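PDB 4E3X: delta-1-pyrroline-5-carboxylate dehydrogenase, mitochondrial from Mus musculus, which probably oxidises L-glutamate gamma-semialdehyde, which arises from delta-1-pyrroline-5-carboxylate, to L-glutamate with NAD(+) in the second step of mitochondrial proline degradation. Local coordinates for residues 166-171 with 512-517; 217-222 with 535-540. One frame throughout, in Å; residues are numbered along the deposited sequence.

Contact 1 (166-171 with 512-517); sequences LIDFFR and GSVVGQ. With PRO (proline), chain K.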
# COMPACT_ATOMS: atom_id res chain seq x y z
N LEU B 166 -22.68 3.75 5.10
CA LEU B 166 -22.39 4.53 3.91
C LEU B 166 -22.16 6.01 4.26
O LEU B 166 -21.19 6.63 3.82
CB LEU B 166 -23.54 4.40 2.91
CG LEU B 166 -23.35 5.22 1.63
CD1 LEU B 166 -22.02 4.92 0.98
CD2 LEU B 166 -24.49 4.92 0.67
N ILE B 167 -23.05 6.55 5.07
CA ILE B 167 -22.91 7.91 5.56
C ILE B 167 -21.58 8.09 6.30
O ILE B 167 -20.85 9.06 6.07
CB ILE B 167 -24.10 8.27 6.48
CG1 ILE B 167 -25.38 8.43 5.66
CG2 ILE B 167 -23.82 9.54 7.26
CD1 ILE B 167 -26.64 8.38 6.52
N ASP B 168 -21.25 7.13 7.16
CA ASP B 168 -19.99 7.20 7.91
C ASP B 168 -18.76 7.12 7.00
O ASP B 168 -17.79 7.85 7.22
CB ASP B 168 -19.91 6.10 8.97
CG ASP B 168 -20.86 6.33 10.16
OD1 ASP B 168 -21.41 7.43 10.30
OD2 ASP B 168 -21.02 5.38 10.96
N PHE B 169 -18.77 6.24 5.99
CA PHE B 169 -17.66 6.22 5.04
C PHE B 169 -17.48 7.60 4.43
O PHE B 169 -16.37 8.13 4.36
CB PHE B 169 -17.93 5.25 3.88
CG PHE B 169 -17.59 3.81 4.17
CD1 PHE B 169 -16.39 3.45 4.77
CD2 PHE B 169 -18.47 2.80 3.80
CE1 PHE B 169 -16.09 2.11 5.01
CE2 PHE B 169 -18.17 1.46 4.03
CZ PHE B 169 -16.98 1.11 4.64
N PHE B 170 -18.58 8.20 3.96
CA PHE B 170 -18.48 9.49 3.29
C PHE B 170 -17.97 10.58 4.24
O PHE B 170 -17.09 11.36 3.86
CB PHE B 170 -19.83 9.89 2.69
CG PHE B 170 -20.19 9.15 1.43
CD1 PHE B 170 -19.34 8.20 0.88
CD2 PHE B 170 -21.39 9.41 0.79
CE1 PHE B 170 -19.68 7.53 -0.29
CE2 PHE B 170 -21.73 8.75 -0.38
CZ PHE B 170 -20.88 7.81 -0.92
N ARG B 171 -18.48 10.62 5.47
CA ARG B 171 -18.06 11.67 6.41
C ARG B 171 -16.65 11.45 6.95
O ARG B 171 -15.83 12.38 6.97
CB ARG B 171 -19.04 11.84 7.57
CG ARG B 171 -20.42 12.29 7.15
CD ARG B 171 -21.08 13.09 8.28
NE ARG B 171 -22.49 13.38 8.02
CZ ARG B 171 -23.50 12.74 8.62
NH1 ARG B 171 -23.27 11.77 9.50
NH2 ARG B 171 -24.76 13.06 8.32
N GLY B 512 -20.64 -6.46 12.42
CA GLY B 512 -21.09 -5.13 12.80
C GLY B 512 -20.01 -4.12 13.10
O GLY B 512 -20.18 -3.27 13.98
N SER B 513 -18.89 -4.19 12.38
CA SER B 513 -17.88 -3.16 12.53
C SER B 513 -18.47 -1.79 12.20
O SER B 513 -19.33 -1.65 11.33
CB SER B 513 -16.67 -3.43 11.63
OG SER B 513 -17.04 -3.35 10.26
N VAL B 514 -17.99 -0.78 12.92
CA VAL B 514 -18.47 0.57 12.75
C VAL B 514 -17.32 1.47 12.30
O VAL B 514 -16.22 1.44 12.87
CB VAL B 514 -19.09 1.09 14.05
CG1 VAL B 514 -19.42 2.58 13.95
CG2 VAL B 514 -20.35 0.29 14.39
N VAL B 515 -17.56 2.25 11.25
CA VAL B 515 -16.56 3.14 10.69
C VAL B 515 -15.98 4.06 11.77
O VAL B 515 -16.72 4.62 12.59
CB VAL B 515 -17.15 3.95 9.53
CG1 VAL B 515 -16.21 5.07 9.10
CG2 VAL B 515 -17.46 3.03 8.37
N GLY B 516 -14.66 4.20 11.79
CA GLY B 516 -14.01 5.06 12.76
C GLY B 516 -13.82 4.41 14.12
O GLY B 516 -13.14 4.96 14.98
N GLN B 517 -14.43 3.24 14.32
CA GLN B 517 -14.39 2.53 15.60
C GLN B 517 -13.69 1.18 15.45
O GLN B 517 -12.76 0.87 16.21
CB GLN B 517 -15.80 2.37 16.17
CG GLN B 517 -16.44 3.71 16.51
CD GLN B 517 -17.81 3.58 17.11
OE1 GLN B 517 -18.15 2.56 17.71
NE2 GLN B 517 -18.63 4.62 16.94
N PRO K . -18.28 -4.51 7.77
CA PRO K . -19.31 -5.54 7.92
C PRO K . -19.29 -6.20 9.29
O PRO K . -18.36 -6.02 10.09
CB PRO K . -18.93 -6.55 6.83
CG PRO K . -18.38 -5.69 5.75
CD PRO K . -17.66 -4.55 6.44
OXT PRO K . -20.21 -6.94 9.63
O HOH W 1 -20.35 2.68 10.43
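The substrate-binding loop of the aldehyde dehydrogenase active site, residues 512-517, lies against helix 155-180 where V515 meets D168 and F169. V515 comes in with both methyls. With CG1 anti to the backbone N (chi1 169°), the branches split between two neighbours: CG1 lies 3.7 Å from the backbone oxygen D168 O, while CG2 sits over one face of the F169 ring. This is a CH-pi contact, with V515 CG2 4.0 Å from the centroid of F169 and 24° off the ring normal, displaced toward the rim. Between the two methyls, V515 CB packs against D168 CB at 3.5 Å. The carboxylate of D168 reaches the loop through a water, which donates to D168 OD2 at 2.8 Å and accepts from V515 N at 2.9 Å. N34 ND2 is also bonded to OD2, and the backbone N of E35 to OD1, so both oxygens of this buried acid are engaged.

Upstream, the same loop, which runs from strand 503-506 to strand 523-524, holds a bound proline by its carboxylate. G512 N donates almost straight to PRO OXT (2.9 Å, 175°). PRO O takes two bonds from S513, one from the backbone N and one from OG, each 3.0 Å long. S349 OG is a further partner of the ligand, whose pocket also includes the nucleophile C348.

Contact 2 (217-222 with 535-540); sequences GNLAGA and PHYILR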
# COMPACT_ATOMS: atom_id res chain seq x y z
N GLY B 217 -20.52 2.19 -2.44
CA GLY B 217 -20.31 3.62 -2.28
C GLY B 217 -18.88 3.94 -1.90
O GLY B 217 -18.29 4.89 -2.41
N ASN B 218 -18.31 3.14 -1.00
CA ASN B 218 -16.93 3.36 -0.57
C ASN B 218 -15.90 2.95 -1.62
O ASN B 218 -14.92 3.65 -1.82
CB ASN B 218 -16.66 2.62 0.75
CG ASN B 218 -15.31 2.96 1.32
OD1 ASN B 218 -14.96 4.13 1.46
ND2 ASN B 218 -14.53 1.93 1.64
N LEU B 219 -16.09 1.81 -2.26
CA LEU B 219 -15.13 1.34 -3.25
C LEU B 219 -14.96 2.32 -4.41
O LEU B 219 -13.85 2.50 -4.91
CB LEU B 219 -15.53 -0.03 -3.80
CG LEU B 219 -15.39 -1.22 -2.85
CD1 LEU B 219 -15.91 -2.45 -3.57
CD2 LEU B 219 -13.95 -1.44 -2.41
N ALA B 220 -16.05 2.93 -4.85
CA ALA B 220 -15.99 3.93 -5.90
C ALA B 220 -15.71 5.33 -5.33
O ALA B 220 -14.98 6.12 -5.92
CB ALA B 220 -17.29 3.93 -6.70
N GLY B 221 -16.29 5.62 -4.17
CA GLY B 221 -16.23 6.95 -3.59
C GLY B 221 -14.90 7.35 -2.99
O GLY B 221 -14.45 8.48 -3.17
N ALA B 222 -14.25 6.43 -2.28
CA ALA B 222 -12.98 6.77 -1.65
C ALA B 222 -11.88 7.13 -2.68
O ALA B 222 -11.23 8.17 -2.53
CB ALA B 222 -12.53 5.69 -0.69
N PRO B 535 -8.20 5.48 9.16
CA PRO B 535 -7.60 6.71 8.64
C PRO B 535 -6.56 6.48 7.54
O PRO B 535 -6.12 7.45 6.92
CB PRO B 535 -6.94 7.31 9.89
CG PRO B 535 -6.58 6.11 10.72
CD PRO B 535 -7.72 5.15 10.52
N HIS B 536 -6.16 5.24 7.30
CA HIS B 536 -5.07 4.97 6.37
C HIS B 536 -5.53 4.46 5.01
O HIS B 536 -4.75 4.45 4.05
CB HIS B 536 -4.10 3.97 6.99
CG HIS B 536 -3.55 4.41 8.31
ND1 HIS B 536 -3.69 3.67 9.45
CD2 HIS B 536 -2.88 5.53 8.66
CE1 HIS B 536 -3.13 4.31 10.46
NE2 HIS B 536 -2.62 5.44 10.00
N TYR B 537 -6.78 4.03 4.92
CA TYR B 537 -7.32 3.47 3.68
C TYR B 537 -7.11 4.39 2.48
O TYR B 537 -6.73 3.93 1.40
CB TYR B 537 -8.80 3.19 3.88
CG TYR B 537 -9.52 2.58 2.70
CD1 TYR B 537 -9.23 1.29 2.28
CD2 TYR B 537 -10.54 3.27 2.05
CE1 TYR B 537 -9.91 0.71 1.23
CE2 TYR B 537 -11.23 2.70 1.00
CZ TYR B 537 -10.92 1.41 0.60
OH TYR B 537 -11.62 0.84 -0.44
N ILE B 538 -7.36 5.69 2.67
CA ILE B 538 -7.27 6.64 1.56
C ILE B 538 -5.86 6.73 0.99
O ILE B 538 -5.69 7.13 -0.17
CB ILE B 538 -7.76 8.05 1.94
CG1 ILE B 538 -7.07 8.53 3.22
CG2 ILE B 538 -9.29 8.08 2.06
CD1 ILE B 538 -7.30 10.00 3.51
N LEU B 539 -4.86 6.34 1.77
CA LEU B 539 -3.47 6.39 1.31
C LEU B 539 -3.20 5.46 0.13
O LEU B 539 -2.25 5.68 -0.63
CB LEU B 539 -2.49 6.12 2.45
CG LEU B 539 -2.45 7.23 3.50
CD1 LEU B 539 -1.75 6.76 4.75
CD2 LEU B 539 -1.77 8.45 2.91
N ARG B 540 -4.00 4.41 -0.02
CA ARG B 540 -3.83 3.55 -1.19
C ARG B 540 -4.19 4.27 -2.49
O ARG B 540 -3.79 3.84 -3.58
CB ARG B 540 -4.66 2.27 -1.07
CG ARG B 540 -4.22 1.32 0.05
CD ARG B 540 -2.73 0.89 -0.03
NE ARG B 540 -2.43 -0.01 -1.15
CZ ARG B 540 -1.37 0.09 -1.95
NH1 ARG B 540 -0.50 1.07 -1.79
NH2 ARG B 540 -1.18 -0.80 -2.93
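The hydroxyl Y537 OH, 3.8 Å from L219 CD2, is hydrogen-bonded to N283 ND2, and that same amide nitrogen is bonded to L219 O, so one asparagine on strand 279-285 ties the tyrosine to the backbone of helix 213-225. The Y537 side chain points straight out, with CG anti to the backbone N (chi1 -179°), which carries the phenol from the 3-10 segment across to the helix. There the amide of N218 comes to meet it obliquely, from the opposite direction, the two planes 31° apart and N218 ND2 3.4 Å from Y537 CE2. A222 CB lies at the ring edge, close to its plane, 3.7 Å from the same CE2.

Helix 213-225 is the crossover of a beta-alpha-beta unit joining the parallel strands 203-207 and 230-233 of the five-stranded sheet. The 3-10 segment that begins at Y537 runs on toward strand 542-550, and its L539 and R540 pack on L539 and R540 of the second subunit. A phenylalanine here, lacking the hydroxyl, would probably leave N283 ND2 without its phenolic partner and the tie from this ring to strand 279-285 undone. W541 stacks edge-to-face with the tyrosine, and P532 also touches it.

Contacts 1 and 2 have centres 12 Å apart and join where helices 155-180 and 213-225 pack together. F169 and N218 are the direct connection: F169 CD2 lies 3.5 Å from N218 CB, so the ring that carries V515 in contact 1 rests on the residue whose amide meets Y537 in contact 2. L166 and F170 extend this seam onto G217, with F170 CE1 3.7 Å from G217 O. Contact 1 handles the proline carboxylate directly; in contact 2 the N218 side chain stays about 9 Å from a bound proline. L219, however, comes within about 4 Å of the NAD-binding S208 and about 7 Å of the proton acceptor E314, side chain to side chain. Both contacts also touch the second subunit.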